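Local coordinates for bromodomain factor 2 protein (Trypanosoma cruzi, PDB 6NIM), which probably recognises acetylated lysines on chromatin proteins through its bromodomain, a small four-helix module, at residues I57-G60 / I61-G64; L105-A108 / R109-G112; N74-A77 / Q78-A81. One frame throughout, in Å; residues are numbered along the deposited sequence.

Interaction 1: I57-G60 / I61-G64; sequences IRQG and IESG
I57 to E62 lie on the last turns of helix 54-62, where I61 N, E62 N and S63 N each bond to the carbonyl oxygen four residues earlier, and the chain leaves the helix through S63 and G64. The bond from I61 N to I57 O is 2.9 Å long. G64 has a positive phi. This is a Schellman motif, and one of its bonds runs from G64 N to I61 O at 3.1 Å.

On the outer side of the helix, R58 and E62 make a salt bridge one turn apart. R58 sends CG anti to its own backbone N (chi1 172°), and the chain then runs extended as far as NE. That carries NE to within 3.0 Å of E62 OE2. The N-H points almost straight at the oxygen, at 176°. OE2 sits in the guanidinium plane, at the group's edge. NE approaches OE2 from above the carboxylate plane; the two flat groups stand 85° apart. A water adds a second hold on the acid: it donates to E62 OE2 at 2.6 Å. The same water accepts a weak bond from R58 NH2, so it bridges R58 NH2 and E62 OE2 alongside the direct bond from NE. The aliphatic part of R58 also takes part, with CG 3.5 Å from E62 OE2.

On the inner side, I57 CG2 meets I61 CD1 at 4.0 Å, and the two side chains meet at a slant. I61 CG1 also rests on I57 O at 3.4 Å.

At the helix end, E62 O accepts a bond from K13 NZ. The two isoleucines face the bundle interior: both touch V20 of helix 13-26, I57 reaches A75 and V76 of helix 69-86, and I61 packs on V72 of that helix.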
loop_
_atom_site.group_PDB
_atom_site.type_symbol
_atom_site.label_atom_id
_atom_site.label_comp_id
_atom_site.label_asym_id
_atom_site.label_seq_id
_atom_site.Cartn_x
_atom_site.Cartn_y
_atom_site.Cartn_z
ATOM N N ILE A 57 12.101 3.018 9.803
ATOM C CA ILE A 57 10.896 3.808 10.158
ATOM C C ILE A 57 11.179 4.629 11.440
ATOM O O ILE A 57 10.779 5.797 11.494
ATOM C CB ILE A 57 9.676 2.884 10.306
ATOM C CG1 ILE A 57 9.275 2.266 8.955
ATOM C CG2 ILE A 57 8.539 3.656 10.960
ATOM C CD1 ILE A 57 8.314 1.099 9.078
ATOM N N ARG A 58 11.815 4.041 12.453
ATOM C CA ARG A 58 12.178 4.766 13.695
ATOM C C ARG A 58 12.993 6.008 13.315
ATOM O O ARG A 58 12.673 7.119 13.791
ATOM C CB ARG A 58 12.956 3.887 14.663
ATOM C CG ARG A 58 13.495 4.669 15.857
ATOM C CD ARG A 58 13.936 3.770 16.973
ATOM N NE ARG A 58 14.561 4.542 18.046
ATOM C CZ ARG A 58 14.919 4.053 19.230
ATOM N NH1 ARG A 58 14.701 2.781 19.525
ATOM N NH2 ARG A 58 15.477 4.842 20.136
ATOM N N GLN A 59 13.977 5.847 12.433
ATOM C CA GLN A 59 14.836 6.999 12.020
ATOM C C GLN A 59 13.998 8.054 11.298
ATOM O O GLN A 59 14.251 9.253 11.522
ATOM C CB GLN A 59 16.018 6.514 11.183
ATOM C CG GLN A 59 16.973 5.704 12.039
ATOM C CD GLN A 59 18.192 5.224 11.299
ATOM O OE1 GLN A 59 18.107 4.683 10.197
ATOM N NE2 GLN A 59 19.340 5.405 11.929
ATOM N N GLY A 60 13.036 7.640 10.477
ATOM C CA GLY A 60 12.177 8.550 9.701
ATOM C C GLY A 60 11.246 9.353 10.608
ATOM O O GLY A 60 10.946 10.543 10.321
ATOM N N ILE A 61 10.751 8.726 11.665
ATOM C CA ILE A 61 9.951 9.441 12.700
ATOM C C ILE A 61 10.892 10.442 13.351
ATOM O O ILE A 61 10.500 11.589 13.497
ATOM C CB ILE A 61 9.360 8.501 13.767
ATOM C CG1 ILE A 61 8.398 7.469 13.166
ATOM C CG2 ILE A 61 8.675 9.315 14.872
ATOM C CD1 ILE A 61 8.198 6.209 14.000
ATOM N N GLU A 62 12.039 9.971 13.818
ATOM C CA GLU A 62 12.958 10.823 14.632
ATOM C C GLU A 62 13.333 12.078 13.837
ATOM O O GLU A 62 13.423 13.195 14.431
ATOM C CB GLU A 62 14.200 10.029 15.037
ATOM C CG GLU A 62 13.953 9.024 16.156
ATOM C CD GLU A 62 15.125 8.092 16.411
ATOM O OE1 GLU A 62 16.050 8.051 15.571
ATOM O OE2 GLU A 62 15.113 7.382 17.423
ATOM N N SER A 63 13.572 11.918 12.538
ATOM C CA SER A 63 14.078 13.000 11.656
ATOM C C SER A 63 12.936 13.910 11.202
ATOM O O SER A 63 13.216 14.935 10.548
ATOM C CB SER A 63 14.783 12.415 10.463
ATOM O OG SER A 63 13.830 11.782 9.599
ATOM N N GLY A 64 11.690 13.521 11.426
ATOM C CA GLY A 64 10.529 14.228 10.864
ATOM C C GLY A 64 10.377 13.979 9.375
ATOM O O GLY A 64 9.734 14.817 8.705
HETATM O O HOH W 1 13.778 7.678 19.672
#

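Interaction 2: L105-A108 / R109-G112; sequences LDVA and RQCG
L105 to G112 close helix 92-110 with a Schellman motif, in which G112 is the residue of positive phi just past the last turn. R109 N bonds to L105 O at 2.9 Å, and Q110 N bonds to D106 O at the same length. These are the last regular helical bonds. C111 N is shared between two acceptors. It reaches A108 O at 3.0 Å, coming from well above the carbonyl plane (63° out of it). Its second bond, to V107 O, is weak. The Schellman pair completes the ending: G112 N bonds to R109 O at 3.0 Å, and L113 N bonds to A108 O. A108 O thus serves two donors, C111 N and L113 N.

The charged side chains find partners elsewhere or stay apart. R109 lies beside the helix, with CG 3.5 Å from L105 O. Its NH2 makes a salt bridge to D117 OD2 in the loop that follows. D106, probably charged, keeps OD1 5.9 Å from R109 NE, too far for a direct contact.

V107 and A108 pack on F19 of helix 13-26. Q22 of that helix meets both V107 and C111. C111 puts SG anti to its carbonyl carbon (chi1 -63°), which carries the sulfur back toward the preceding turn and the V107 side chain. Q110 has CG beside its backbone N and runs extended from there; its amide oxygen OE1 ends 3.5 Å from V107 CA.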
loop_
_atom_site.group_PDB
_atom_site.type_symbol
_atom_site.label_atom_id
_atom_site.label_comp_id
_atom_site.label_asym_id
_atom_site.label_seq_id
_atom_site.Cartn_x
_atom_site.Cartn_y
_atom_site.Cartn_z
ATOM N N LEU A 105 -2.719 -2.501 13.296
ATOM C CA LEU A 105 -3.609 -1.368 13.612
ATOM C C LEU A 105 -4.083 -1.483 15.066
ATOM O O LEU A 105 -4.242 -0.457 15.728
ATOM C CB LEU A 105 -4.821 -1.351 12.676
ATOM C CG LEU A 105 -4.516 -1.114 11.205
ATOM C CD1 LEU A 105 -5.829 -1.121 10.431
ATOM C CD2 LEU A 105 -3.746 0.176 10.963
ATOM N N ASP A 106 -4.274 -2.697 15.553
ATOM C CA ASP A 106 -4.650 -2.923 16.970
ATOM C C ASP A 106 -3.542 -2.357 17.889
ATOM O O ASP A 106 -3.857 -1.668 18.888
ATOM C CB ASP A 106 -4.866 -4.414 17.217
ATOM C CG ASP A 106 -5.584 -4.670 18.526
ATOM O OD1 ASP A 106 -6.735 -4.183 18.652
ATOM O OD2 ASP A 106 -4.955 -5.270 19.445
ATOM N N VAL A 107 -2.294 -2.626 17.540
ATOM C CA VAL A 107 -1.093 -2.086 18.253
ATOM C C VAL A 107 -1.085 -0.563 18.156
ATOM O O VAL A 107 -0.893 0.081 19.203
ATOM C CB VAL A 107 0.228 -2.700 17.749
ATOM C CG1 VAL A 107 1.450 -2.108 18.467
ATOM C CG2 VAL A 107 0.185 -4.211 17.966
ATOM N N ALA A 108 -1.284 0.010 16.960
ATOM C CA ALA A 108 -1.349 1.480 16.790
ATOM C C ALA A 108 -2.369 2.049 17.765
ATOM O O ALA A 108 -2.053 3.010 18.509
ATOM C CB ALA A 108 -1.704 1.836 15.382
ATOM N N ARG A 109 -3.571 1.458 17.826
ATOM C CA ARG A 109 -4.621 1.914 18.782
ATOM C C ARG A 109 -4.159 1.772 20.244
ATOM O O ARG A 109 -4.457 2.689 21.051
ATOM C CB ARG A 109 -5.916 1.125 18.582
ATOM C CG ARG A 109 -6.658 1.462 17.294
ATOM C CD ARG A 109 -7.844 0.502 17.172
ATOM N NE ARG A 109 -8.656 0.730 15.970
ATOM C CZ ARG A 109 -9.509 1.745 15.813
ATOM N NH1 ARG A 109 -9.678 2.634 16.783
ATOM N NH2 ARG A 109 -10.195 1.877 14.687
ATOM N N GLN A 110 -3.480 0.670 20.604
ATOM C CA GLN A 110 -2.962 0.466 21.979
ATOM C C GLN A 110 -1.989 1.603 22.327
ATOM O O GLN A 110 -1.782 1.848 23.511
ATOM C CB GLN A 110 -2.225 -0.860 22.145
ATOM C CG GLN A 110 -3.109 -2.089 21.997
ATOM C CD GLN A 110 -2.274 -3.333 22.126
ATOM O OE1 GLN A 110 -1.236 -3.456 21.477
ATOM N NE2 GLN A 110 -2.686 -4.232 23.025
ATOM N N CYS A 111 -1.358 2.236 21.336
ATOM C CA CYS A 111 -0.360 3.329 21.546
ATOM C C CYS A 111 -1.005 4.719 21.404
ATOM O O CYS A 111 -0.259 5.739 21.432
ATOM C CB CYS A 111 0.834 3.157 20.619
ATOM S SG CYS A 111 1.760 1.635 20.924
ATOM N N GLY A 112 -2.331 4.801 21.328
ATOM C CA GLY A 112 -3.064 6.075 21.335
ATOM C C GLY A 112 -3.151 6.706 19.957
ATOM O O GLY A 112 -3.521 7.866 19.888
#

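Interaction 3: N74-A77 / Q78-A81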
loop_
_atom_site.group_PDB
_atom_site.type_symbol
_atom_site.label_atom_id
_atom_site.label_comp_id
_atom_site.label_asym_id
_atom_site.label_seq_id
_atom_site.Cartn_x
_atom_site.Cartn_y
_atom_site.Cartn_z
ATOM N N ASN A 74 1.309 3.588 7.243
ATOM C CA ASN A 74 1.442 3.133 5.834
ATOM C C ASN A 74 2.840 2.533 5.624
ATOM O O ASN A 74 2.946 1.564 4.874
ATOM C CB ASN A 74 1.061 4.279 4.891
ATOM C CG ASN A 74 -0.432 4.559 4.951
ATOM O OD1 ASN A 74 -1.226 3.741 5.439
ATOM N ND2 ASN A 74 -0.845 5.714 4.466
ATOM N N ALA A 75 3.884 3.070 6.261
ATOM C CA ALA A 75 5.268 2.549 6.180
ATOM C C ALA A 75 5.317 1.171 6.837
ATOM O O ALA A 75 5.882 0.233 6.266
ATOM C CB ALA A 75 6.248 3.502 6.822
ATOM N N VAL A 76 4.670 1.030 7.982
ATOM C CA VAL A 76 4.588 -0.291 8.653
ATOM C C VAL A 76 3.801 -1.257 7.755
ATOM O O VAL A 76 4.226 -2.427 7.565
ATOM C CB VAL A 76 3.931 -0.136 10.033
ATOM C CG1 VAL A 76 3.525 -1.477 10.611
ATOM C CG2 VAL A 76 4.843 0.615 10.982
ATOM N N ALA A 77 2.691 -0.803 7.180
ATOM C CA ALA A 77 1.893 -1.660 6.263
ATOM C C ALA A 77 2.782 -2.122 5.098
ATOM O O ALA A 77 2.777 -3.333 4.709
ATOM C CB ALA A 77 0.680 -0.891 5.808
ATOM N N GLN A 78 3.607 -1.227 4.538
ATOM C CA GLN A 78 4.432 -1.587 3.356
ATOM C C GLN A 78 5.462 -2.633 3.770
ATOM O O GLN A 78 5.713 -3.583 3.012
ATOM C CB GLN A 78 5.126 -0.364 2.738
ATOM C CG GLN A 78 5.999 -0.752 1.553
ATOM C CD GLN A 78 5.125 -1.142 0.401
ATOM O OE1 GLN A 78 4.341 -0.312 -0.051
ATOM N NE2 GLN A 78 5.239 -2.390 -0.059
ATOM N N MET A 79 6.043 -2.469 4.951
ATOM C CA MET A 79 6.994 -3.439 5.545
ATOM C C MET A 79 6.335 -4.816 5.622
ATOM O O MET A 79 6.965 -5.828 5.258
ATOM C CB MET A 79 7.393 -2.977 6.947
ATOM C CG MET A 79 8.373 -3.904 7.624
ATOM S SD MET A 79 8.592 -3.355 9.333
ATOM C CE MET A 79 7.061 -3.878 10.088
ATOM N N ILE A 80 5.113 -4.870 6.122
ATOM C CA ILE A 80 4.384 -6.166 6.290
ATOM C C ILE A 80 4.079 -6.727 4.897
ATOM O O ILE A 80 4.275 -7.929 4.694
ATOM C CB ILE A 80 3.124 -5.948 7.149
ATOM C CG1 ILE A 80 3.509 -5.521 8.580
ATOM C CG2 ILE A 80 2.246 -7.187 7.140
ATOM C CD1 ILE A 80 2.385 -5.039 9.422
ATOM N N ALA A 81 3.559 -5.904 3.972
ATOM C CA ALA A 81 3.224 -6.354 2.594
ATOM C C ALA A 81 4.473 -6.949 1.937
ATOM O O ALA A 81 4.376 -7.995 1.276
ATOM C CB ALA A 81 2.643 -5.187 1.790
#
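The middle of helix 69-86 carries V76 and I80 one turn apart, and their side chains meet. V76 CG1 and I80 CD1 are 3.9 Å from each other. The two side chains lie side by side and point the same way. V76 has CG1 anti to its backbone N (chi1 166°), which turns this branch along the helix toward I80. I80 CG1 packs 3.3 Å from V76 O. M79 CE comes to the same methyl, V76 CG1, at 4.3 Å; the M79 chain bends at chi3 (74°) to bring it there.

The backbone is regular, and four bonds tie the two halves together. A81 N bonds to A77 O at 2.8 Å. I80 N to V76 O and M79 N to A75 O are both ordinary helical bonds. Q78 N meets N74 O at 2.9 Å.

Bromodomains are four-helix bundles. This part of helix 69-86 lies near the middle of the chain and has neighbours from the other three helices of the bundle. V76 touches F19 and L23 of helix 13-26, I57 of helix 54-62 and Y104 of helix 92-110. I80 packs on F100 and R101 of helix 92-110, while M79 meets L54 of helix 54-62 and F32 in a loop. A77 touches Y104 too, and also Y121 near the end of the chain.

The polar residues face other ways. Q78 NE2 bonds to N82 OD1, one turn further on. N74 packs against E85 of the second subunit.

Interactions 1 and 3 touch: I57 CD1 lies 3.7 Å from A75 C and packs against the start of 74-81. Their centres are 15 Å apart. Interaction 2 touches neither. Its nearest atoms are about 7 Å from interaction 3 and about 10 Å from interaction 1. F19 of helix 13-26 touches V76 in interaction 3 and V107 and A108 in interaction 2. Interactions 1 and 2 both end helices. In bromodomains the acetyl-lysine pocket lies between the loop joining helices 13-26 and 54-62 and that joining 69-86 and 92-110. Bromosporine, with which the structure was solved, would be expected there, probably remote from interactions 1 and 2.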